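Local coordinates for beta-1,4-mannanase (Caldicellulosiruptor saccharolyticus, PDB 1PMH), which probably binds mannan and mannooligosaccharides as the carbohydrate-binding module of a mannan-degrading enzyme, here holding mannohexaose, at residues Ser3-Thr15 and Ile173-Ala185. Residues are numbered along the deposited sequence; the frame is centred on the assembly and turned at random.
Sequences SVNPVVLDFEDGT and IYLDNVRIRPEDA. With CA (calcium ion), chain C.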
loop_
_atom_site.group_PDB
_atom_site.type_symbol
_atom_site.label_atom_id
_atom_site.label_comp_id
_atom_site.label_asym_id
_atom_site.label_seq_id
_atom_site.Cartn_x
_atom_site.Cartn_y
_atom_site.Cartn_z
ATOM N N SER A 3 1.869 -24.974 4.375
ATOM C CA SER A 3 2.359 -25.660 3.142
ATOM C C SER A 3 2.538 -24.729 1.940
ATOM O O SER A 3 2.838 -25.211 0.829
ATOM C CB SER A 3 1.408 -26.803 2.762
ATOM O OG SER A 3 1.677 -27.932 3.571
ATOM N N VAL A 4 2.297 -23.430 2.142
ATOM C CA VAL A 4 2.636 -22.424 1.143
ATOM C C VAL A 4 3.651 -21.399 1.641
ATOM O O VAL A 4 3.662 -21.012 2.814
ATOM C CB VAL A 4 1.413 -21.688 0.540
ATOM C CG1 VAL A 4 0.357 -22.711 0.119
ATOM C CG2 VAL A 4 0.777 -20.692 1.488
ATOM N N ASN A 5 4.467 -20.953 0.693
ATOM C CA ASN A 5 5.540 -19.995 0.914
ATOM C C ASN A 5 4.925 -18.594 0.857
ATOM O O ASN A 5 4.338 -18.215 -0.147
ATOM C CB ASN A 5 6.549 -20.091 -0.229
ATOM C CG ASN A 5 7.263 -21.423 -0.288
ATOM O OD1 ASN A 5 7.510 -22.037 0.747
ATOM N ND2 ASN A 5 7.637 -21.845 -1.496
ATOM N N PRO A 6 5.131 -17.771 1.872
ATOM C CA PRO A 6 4.648 -16.386 1.819
ATOM C C PRO A 6 5.260 -15.625 0.668
ATOM O O PRO A 6 6.418 -15.877 0.351
ATOM C CB PRO A 6 5.059 -15.807 3.175
ATOM C CG PRO A 6 5.283 -17.088 4.046
ATOM C CD PRO A 6 5.811 -18.099 3.132
ATOM N N VAL A 7 4.490 -14.720 0.089
ATOM C CA VAL A 7 5.017 -13.809 -0.911
ATOM C C VAL A 7 5.376 -12.537 -0.150
ATOM O O VAL A 7 4.534 -11.939 0.490
ATOM C CB VAL A 7 4.001 -13.473 -2.005
ATOM C CG1 VAL A 7 4.576 -12.488 -2.967
ATOM C CG2 VAL A 7 3.511 -14.697 -2.738
ATOM N N VAL A 8 6.663 -12.197 -0.139
ATOM C CA VAL A 8 7.166 -11.138 0.719
ATOM C C VAL A 8 7.715 -10.004 -0.146
ATOM O O VAL A 8 8.800 -10.087 -0.742
ATOM C CB VAL A 8 8.305 -11.661 1.616
ATOM C CG1 VAL A 8 8.831 -10.588 2.525
ATOM C CG2 VAL A 8 7.730 -12.786 2.479
ATOM N N LEU A 9 6.966 -8.909 -0.220
ATOM C CA LEU A 9 7.319 -7.714 -0.986
ATOM C C LEU A 9 7.829 -6.678 0.023
ATOM O O LEU A 9 7.109 -5.815 0.519
ATOM C CB LEU A 9 6.115 -7.251 -1.792
ATOM C CG LEU A 9 5.382 -8.319 -2.602
ATOM C CD1 LEU A 9 4.276 -7.711 -3.438
ATOM C CD2 LEU A 9 6.356 -9.049 -3.521
ATOM N N ASP A 10 9.118 -6.812 0.301
ATOM C CA ASP A 10 9.805 -6.035 1.328
ATOM C C ASP A 10 10.775 -4.989 0.765
ATOM O O ASP A 10 11.393 -4.261 1.533
ATOM C CB ASP A 10 10.529 -6.912 2.349
ATOM C CG ASP A 10 11.574 -7.807 1.755
ATOM O OD1 ASP A 10 11.899 -7.691 0.558
ATOM O OD2 ASP A 10 12.090 -8.669 2.508
ATOM N N PHE A 11 10.917 -4.960 -0.552
ATOM C CA PHE A 11 11.755 -4.029 -1.293
ATOM C C PHE A 11 13.236 -4.218 -0.969
ATOM O O PHE A 11 14.047 -3.369 -1.347
ATOM C CB PHE A 11 11.269 -2.584 -1.117
ATOM C CG PHE A 11 9.791 -2.497 -1.398
ATOM C CD1 PHE A 11 9.344 -2.538 -2.715
ATOM C CD2 PHE A 11 8.861 -2.510 -0.371
ATOM C CE1 PHE A 11 7.998 -2.596 -3.002
ATOM C CE2 PHE A 11 7.483 -2.579 -0.657
ATOM C CZ PHE A 11 7.067 -2.607 -1.954
ATOM N N GLU A 12 13.626 -5.316 -0.324
ATOM C CA GLU A 12 14.973 -5.426 0.200
ATOM C C GLU A 12 15.996 -5.722 -0.887
ATOM O O GLU A 12 17.190 -5.586 -0.637
ATOM C CB GLU A 12 15.028 -6.391 1.378
ATOM C CG GLU A 12 14.337 -5.850 2.621
ATOM C CD GLU A 12 14.864 -4.490 3.046
ATOM O OE1 GLU A 12 16.078 -4.360 3.431
ATOM O OE2 GLU A 12 14.067 -3.527 2.989
ATOM N N ASP A 13 15.556 -6.058 -2.089
ATOM C CA ASP A 13 16.420 -6.084 -3.270
ATOM C C ASP A 13 16.763 -4.729 -3.889
ATOM O O ASP A 13 17.441 -4.641 -4.918
ATOM C CB ASP A 13 15.917 -7.074 -4.322
ATOM C CG ASP A 13 14.634 -6.638 -5.001
ATOM O OD1 ASP A 13 14.086 -5.548 -4.697
ATOM O OD2 ASP A 13 14.134 -7.379 -5.878
ATOM N N GLY A 14 16.279 -3.666 -3.268
ATOM C CA GLY A 14 16.510 -2.316 -3.732
ATOM C C GLY A 14 15.762 -1.962 -4.997
ATOM O O GLY A 14 16.166 -1.055 -5.724
ATOM N N THR A 15 14.648 -2.623 -5.254
ATOM C CA THR A 15 13.809 -2.346 -6.403
ATOM C C THR A 15 12.390 -2.099 -5.942
ATOM O O THR A 15 12.012 -2.466 -4.836
ATOM C CB THR A 15 13.784 -3.495 -7.414
ATOM O OG1 THR A 15 12.900 -4.536 -6.997
ATOM C CG2 THR A 15 15.150 -4.094 -7.732
ATOM N N ILE A 173 4.047 8.967 0.999
ATOM C CA ILE A 173 3.458 7.880 1.761
ATOM C C ILE A 173 4.332 6.681 1.413
ATOM O O ILE A 173 4.630 6.455 0.239
ATOM C CB ILE A 173 2.010 7.613 1.366
ATOM C CG1 ILE A 173 1.113 8.803 1.696
ATOM C CG2 ILE A 173 1.486 6.331 2.063
ATOM C CD1 ILE A 173 -0.345 8.693 1.293
ATOM N N TYR A 174 4.756 5.922 2.417
ATOM C CA TYR A 174 5.604 4.767 2.168
ATOM C C TYR A 174 4.825 3.493 2.431
ATOM O O TYR A 174 4.009 3.408 3.348
ATOM C CB TYR A 174 6.865 4.768 3.028
ATOM C CG TYR A 174 7.709 6.008 2.957
ATOM C CD1 TYR A 174 7.377 7.152 3.668
ATOM C CD2 TYR A 174 8.898 6.036 2.207
ATOM C CE1 TYR A 174 8.183 8.302 3.626
ATOM C CE2 TYR A 174 9.672 7.197 2.149
ATOM C CZ TYR A 174 9.326 8.318 2.846
ATOM O OH TYR A 174 10.083 9.463 2.843
ATOM N N LEU A 175 5.120 2.484 1.647
ATOM C CA LEU A 175 4.661 1.129 1.876
ATOM C C LEU A 175 5.860 0.235 2.105
ATOM O O LEU A 175 6.912 0.383 1.479
ATOM C CB LEU A 175 3.874 0.568 0.717
ATOM C CG LEU A 175 2.523 1.131 0.475
ATOM C CD1 LEU A 175 1.947 0.526 -0.807
ATOM C CD2 LEU A 175 1.578 0.841 1.634
ATOM N N ASP A 176 5.701 -0.739 2.985
ATOM C CA ASP A 176 6.748 -1.753 3.170
ATOM C C ASP A 176 6.081 -3.035 3.647
ATOM O O ASP A 176 4.948 -3.052 4.136
ATOM C CB ASP A 176 7.818 -1.283 4.161
ATOM C CG ASP A 176 9.189 -1.913 3.982
ATOM O OD1 ASP A 176 9.356 -2.791 3.121
ATOM O OD2 ASP A 176 10.114 -1.544 4.709
ATOM N N ASN A 177 6.862 -4.109 3.545
ATOM C CA ASN A 177 6.452 -5.395 4.120
ATOM C C ASN A 177 5.041 -5.781 3.704
ATOM O O ASN A 177 4.199 -6.172 4.526
ATOM C CB ASN A 177 6.633 -5.372 5.624
ATOM C CG ASN A 177 8.093 -5.247 6.001
ATOM O OD1 ASN A 177 8.974 -5.716 5.279
ATOM N ND2 ASN A 177 8.373 -4.624 7.115
ATOM N N VAL A 178 4.830 -5.712 2.393
ATOM C CA VAL A 178 3.561 -6.199 1.842
ATOM C C VAL A 178 3.724 -7.700 1.689
ATOM O O VAL A 178 4.602 -8.142 0.982
ATOM C CB VAL A 178 3.277 -5.507 0.504
ATOM C CG1 VAL A 178 2.030 -6.123 -0.133
ATOM C CG2 VAL A 178 3.143 -3.980 0.704
ATOM N N ARG A 179 2.876 -8.467 2.365
ATOM C CA ARG A 179 3.016 -9.909 2.405
ATOM C C ARG A 179 1.689 -10.577 2.092
ATOM O O ARG A 179 0.632 -10.190 2.614
ATOM C CB ARG A 179 3.505 -10.397 3.778
ATOM C CG ARG A 179 4.881 -9.850 4.121
ATOM C CD ARG A 179 5.501 -10.557 5.275
ATOM N NE ARG A 179 4.823 -10.102 6.478
ATOM C CZ ARG A 179 5.092 -10.619 7.675
ATOM N NH1 ARG A 179 5.910 -11.653 7.795
ATOM N NH2 ARG A 179 4.470 -10.128 8.738
ATOM N N ILE A 180 1.725 -11.617 1.252
ATOM C CA ILE A 180 0.582 -12.499 0.994
ATOM C C ILE A 180 0.910 -13.763 1.774
ATOM O O ILE A 180 1.924 -14.420 1.508
ATOM C CB ILE A 180 0.406 -12.716 -0.514
ATOM C CG1 ILE A 180 0.251 -11.382 -1.273
ATOM C CG2 ILE A 180 -0.713 -13.753 -0.757
ATOM C CD1 ILE A 180 0.317 -11.623 -2.784
ATOM N N ARG A 181 0.070 -14.051 2.775
ATOM C CA ARG A 181 0.455 -14.917 3.885
ATOM C C ARG A 181 -0.553 -16.045 4.081
ATOM O O ARG A 181 -1.747 -15.817 3.945
ATOM C CB ARG A 181 0.558 -14.147 5.210
ATOM C CG ARG A 181 1.487 -12.965 5.199
ATOM C CD ARG A 181 1.635 -12.321 6.561
ATOM N NE ARG A 181 2.515 -13.126 7.404
ATOM C CZ ARG A 181 2.581 -13.104 8.731
ATOM N NH1 ARG A 181 1.782 -12.327 9.423
ATOM N NH2 ARG A 181 3.384 -13.949 9.364
ATOM N N PRO A 182 -0.088 -17.214 4.492
ATOM C CA PRO A 182 -1.028 -18.240 4.992
ATOM C C PRO A 182 -1.694 -17.911 6.325
ATOM O O PRO A 182 -2.739 -18.474 6.701
ATOM C CB PRO A 182 -0.163 -19.495 5.069
ATOM C CG PRO A 182 1.256 -18.964 5.327
ATOM C CD PRO A 182 1.305 -17.694 4.499
ATOM N N GLU A 183 -1.104 -16.985 7.077
ATOM C CA GLU A 183 -1.652 -16.617 8.370
ATOM C C GLU A 183 -3.049 -16.017 8.264
ATOM O O GLU A 183 -3.308 -15.194 7.382
ATOM C CB GLU A 183 -0.702 -15.633 9.068
ATOM C CG GLU A 183 0.567 -16.235 9.641
ATOM C CD GLU A 183 1.627 -16.673 8.658
ATOM O OE1 GLU A 183 1.607 -16.297 7.471
ATOM O OE2 GLU A 183 2.475 -17.467 9.108
ATOM N N ASP A 184 -3.947 -16.381 9.181
ATOM C CA ASP A 184 -5.282 -15.831 9.198
ATOM C C ASP A 184 -5.231 -14.357 9.547
ATOM O O ASP A 184 -4.401 -13.936 10.327
ATOM C CB ASP A 184 -6.085 -16.543 10.301
ATOM C CG ASP A 184 -6.119 -18.056 10.150
ATOM O OD1 ASP A 184 -5.063 -18.736 10.309
ATOM O OD2 ASP A 184 -7.220 -18.580 9.807
ATOM N N ALA A 185 -6.133 -13.573 8.976
ATOM C CA ALA A 185 -6.291 -12.189 9.381
ATOM C C ALA A 185 -7.056 -12.070 10.699
ATOM O O ALA A 185 -7.851 -12.955 11.050
ATOM C CB ALA A 185 -6.991 -11.388 8.306
ATOM O OXT ALA A 185 -6.884 -11.028 11.346
HETATM CA CA CA C . 11.814 -2.984 3.467
HETATM O O HOH W 1 11.467 -4.823 4.841
#
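A calcium ion joins D10 and D176 where the pairing of strands 7-9 and 173-181 gives out: D10 gives its backbone O at 2.4 Å from the metal, while D176 chelates it through both OD1 and OD2. E12 adds OE2 at 2.4 Å from the calcium; N44, the carbonyl of Y46 and a water complete the site. That water also donates to N177 OD1, while E88 holds N177 ND2, and D10 OD1 accepts from E12 N, 3.1 Å away, in an Asx turn that fixes the loop bearing two ligands. D176 CG stands anti to its own N (chi1 -154°), which swings the carboxylate to the metal. Its OD1 also lies 3.5 Å from F11 CD2, at the ring edge and near its plane. A leucine in place of F11 lacks this flat edge, so D176 OD1 would probably lose its neighbour and a gap open beside it. Beyond the site, V7 N donates to I180 O and I180 N to V7 O, each at 2.9 Å; L9 N reaches V178 O at 2.8 Å, and V178 N reaches L9 O at 3.0 Å. Antiparallel at 166°, the short strand edges one sheet of a jellyroll beta-sandwich, with calcium clamping its end.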